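Side-chain contact in protein SSD1 (Saccharomyces cerevisiae S288C, PDB 7AM1), which binds regulatory elements in the untranslated regions of mRNAs and represses translation, being a non-enzymatic member of the RNase II family: residues I623-F628 and T737-Y742. Numbering follows the deposited sequence.
Sequences IEILLF and TVLQVY
Gln740 offers its amide as the only flat group among the residues that touch: the methyls of Leu626 lie to one side of it without packing on its face, and CD2 of Leu626 instead comes within 4.4 Å of the aliphatic Gln740 CG. The amide is turned back on its own strand, where NE2 gives a hydrogen bond to Leu739 O at 2.8 Å, bent to 150° at the hydrogen and 17° out of the amide plane. Phe595 and Lys591 of helix 582-595 also touch this side chain.

Leu739 gives the largest share of the buried area. A chi1 of -168° swings CG away from the backbone N and sends the branch to the helix, where it runs alongside Leu626 in the opposite sense. Its CD2 meets Leu626 CD2 at 3.7 Å, and its CD1 sits 4.0 Å from Leu626 CD1. CD2 also touches Ile625 CG2 at 4.0 Å, so that one methyl bridges Leu626 and Ile625. Cut back to an alanine here, the side chain would lose both methyls, which is likely to leave Leu626 CD1 and CD2 without their main neighbour on the strand.

No hydrogen bond crosses this buried, largely apolar contact; Phe749 on strand 745-750 covers Ile625 and Leu739 too. A classic beta bulge sets Leu739 and Gln740 together against the single residue Asp747, on a strand of the C-terminal five-stranded antiparallel sheet, consistent with the OB fold of the family, packed against helix 617-629 of the RNB domain.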
loop_
_atom_site.group_PDB
_atom_site.type_symbol
_atom_site.label_atom_id
_atom_site.label_comp_id
_atom_site.label_asym_id
_atom_site.label_seq_id
_atom_site.Cartn_x
_atom_site.Cartn_y
_atom_site.Cartn_z
ATOM N N ILE A 623 0.767 -16.785 1.892
ATOM C CA ILE A 623 -0.665 -16.848 1.617
ATOM C C ILE A 623 -1.313 -15.489 1.852
ATOM O O ILE A 623 -2.221 -15.086 1.112
ATOM C CB ILE A 623 -1.316 -17.966 2.455
ATOM C CG1 ILE A 623 -0.794 -19.319 1.946
ATOM C CG2 ILE A 623 -2.848 -17.873 2.393
ATOM C CD1 ILE A 623 -1.425 -20.534 2.595
ATOM N N GLU A 624 -0.846 -14.741 2.856
ATOM C CA GLU A 624 -1.367 -13.391 3.041
ATOM C C GLU A 624 -1.057 -12.520 1.827
ATOM O O GLU A 624 -1.907 -11.736 1.386
ATOM C CB GLU A 624 -0.795 -12.749 4.307
ATOM C CG GLU A 624 -1.432 -11.392 4.617
ATOM C CD GLU A 624 -0.769 -10.656 5.765
ATOM O OE1 GLU A 624 0.172 -11.208 6.374
ATOM O OE2 GLU A 624 -1.177 -9.508 6.040
ATOM N N ILE A 625 0.156 -12.636 1.278
ATOM C CA ILE A 625 0.495 -11.872 0.079
ATOM C C ILE A 625 -0.498 -12.187 -1.033
ATOM O O ILE A 625 -1.043 -11.284 -1.676
ATOM C CB ILE A 625 1.947 -12.151 -0.357
ATOM C CG1 ILE A 625 2.935 -11.503 0.622
ATOM C CG2 ILE A 625 2.189 -11.634 -1.775
ATOM C CD1 ILE A 625 4.386 -11.971 0.455
ATOM N N LEU A 626 -0.773 -13.476 -1.252
ATOM C CA LEU A 626 -1.727 -13.867 -2.286
ATOM C C LEU A 626 -3.109 -13.279 -2.019
ATOM O O LEU A 626 -3.770 -12.781 -2.940
ATOM C CB LEU A 626 -1.803 -15.391 -2.373
ATOM C CG LEU A 626 -0.512 -16.107 -2.780
ATOM C CD1 LEU A 626 -0.716 -17.612 -2.789
ATOM C CD2 LEU A 626 -0.019 -15.630 -4.130
ATOM N N LEU A 627 -3.566 -13.335 -0.766
ATOM C CA LEU A 627 -4.867 -12.773 -0.423
ATOM C C LEU A 627 -4.885 -11.267 -0.646
ATOM O O LEU A 627 -5.830 -10.726 -1.229
ATOM C CB LEU A 627 -5.204 -13.112 1.028
ATOM C CG LEU A 627 -6.510 -12.538 1.575
ATOM C CD1 LEU A 627 -7.685 -13.007 0.740
ATOM C CD2 LEU A 627 -6.689 -12.932 3.025
ATOM N N PHE A 628 -3.823 -10.583 -0.219
ATOM C CA PHE A 628 -3.744 -9.131 -0.333
ATOM C C PHE A 628 -3.925 -8.669 -1.774
ATOM O O PHE A 628 -4.515 -7.607 -2.017
ATOM C CB PHE A 628 -2.398 -8.681 0.244
ATOM C CG PHE A 628 -2.090 -7.232 0.047
ATOM C CD1 PHE A 628 -2.693 -6.268 0.832
ATOM C CD2 PHE A 628 -1.161 -6.834 -0.898
ATOM C CE1 PHE A 628 -2.394 -4.930 0.660
ATOM C CE2 PHE A 628 -0.861 -5.498 -1.076
ATOM C CZ PHE A 628 -1.478 -4.546 -0.293
ATOM N N THR A 737 11.430 -18.132 -0.603
ATOM C CA THR A 737 10.389 -19.143 -0.736
ATOM C C THR A 737 9.658 -18.942 -2.055
ATOM O O THR A 737 9.321 -17.810 -2.419
ATOM C CB THR A 737 9.400 -19.076 0.432
ATOM O OG1 THR A 737 10.086 -19.353 1.660
ATOM C CG2 THR A 737 8.258 -20.070 0.239
ATOM N N VAL A 738 9.433 -20.040 -2.770
ATOM C CA VAL A 738 8.687 -20.013 -4.023
ATOM C C VAL A 738 7.202 -19.904 -3.709
ATOM O O VAL A 738 6.660 -20.707 -2.941
ATOM C CB VAL A 738 8.982 -21.270 -4.858
ATOM C CG1 VAL A 738 8.158 -21.267 -6.138
ATOM C CG2 VAL A 738 10.472 -21.366 -5.160
ATOM N N LEU A 739 6.540 -18.916 -4.308
ATOM C CA LEU A 739 5.122 -18.669 -4.066
ATOM C C LEU A 739 4.234 -19.159 -5.200
ATOM O O LEU A 739 3.157 -19.707 -4.942
ATOM C CB LEU A 739 4.894 -17.172 -3.835
ATOM C CG LEU A 739 3.530 -16.744 -3.294
ATOM C CD1 LEU A 739 3.187 -17.492 -2.021
ATOM C CD2 LEU A 739 3.520 -15.241 -3.042
ATOM N N GLN A 740 4.668 -18.980 -6.449
ATOM C CA GLN A 740 3.925 -19.433 -7.615
ATOM C C GLN A 740 4.912 -19.886 -8.684
ATOM O O GLN A 740 5.984 -19.296 -8.841
ATOM C CB GLN A 740 3.021 -18.328 -8.182
ATOM C CG GLN A 740 1.751 -18.045 -7.374
ATOM C CD GLN A 740 0.754 -19.189 -7.426
ATOM O OE1 GLN A 740 0.007 -19.340 -8.393
ATOM N NE2 GLN A 740 0.747 -20.006 -6.387
ATOM N N VAL A 741 4.531 -20.917 -9.430
ATOM C CA VAL A 741 5.337 -21.437 -10.525
ATOM C C VAL A 741 4.568 -21.250 -11.824
ATOM O O VAL A 741 3.352 -21.461 -11.877
ATOM C CB VAL A 741 5.699 -22.920 -10.308
ATOM C CG1 VAL A 741 6.423 -23.475 -11.520
ATOM C CG2 VAL A 741 6.567 -23.073 -9.071
ATOM N N TYR A 742 5.282 -20.839 -12.866
ATOM C CA TYR A 742 4.705 -20.635 -14.184
ATOM C C TYR A 742 5.533 -21.404 -15.208
ATOM O O TYR A 742 6.527 -22.055 -14.877
ATOM C CB TYR A 742 4.641 -19.143 -14.534
ATOM C CG TYR A 742 4.044 -18.277 -13.445
ATOM C CD1 TYR A 742 2.676 -18.267 -13.207
ATOM C CD2 TYR A 742 4.851 -17.474 -12.650
ATOM C CE1 TYR A 742 2.125 -17.472 -12.208
ATOM C CE2 TYR A 742 4.315 -16.679 -11.653
ATOM C CZ TYR A 742 2.951 -16.679 -11.436
ATOM O OH TYR A 742 2.418 -15.889 -10.440
#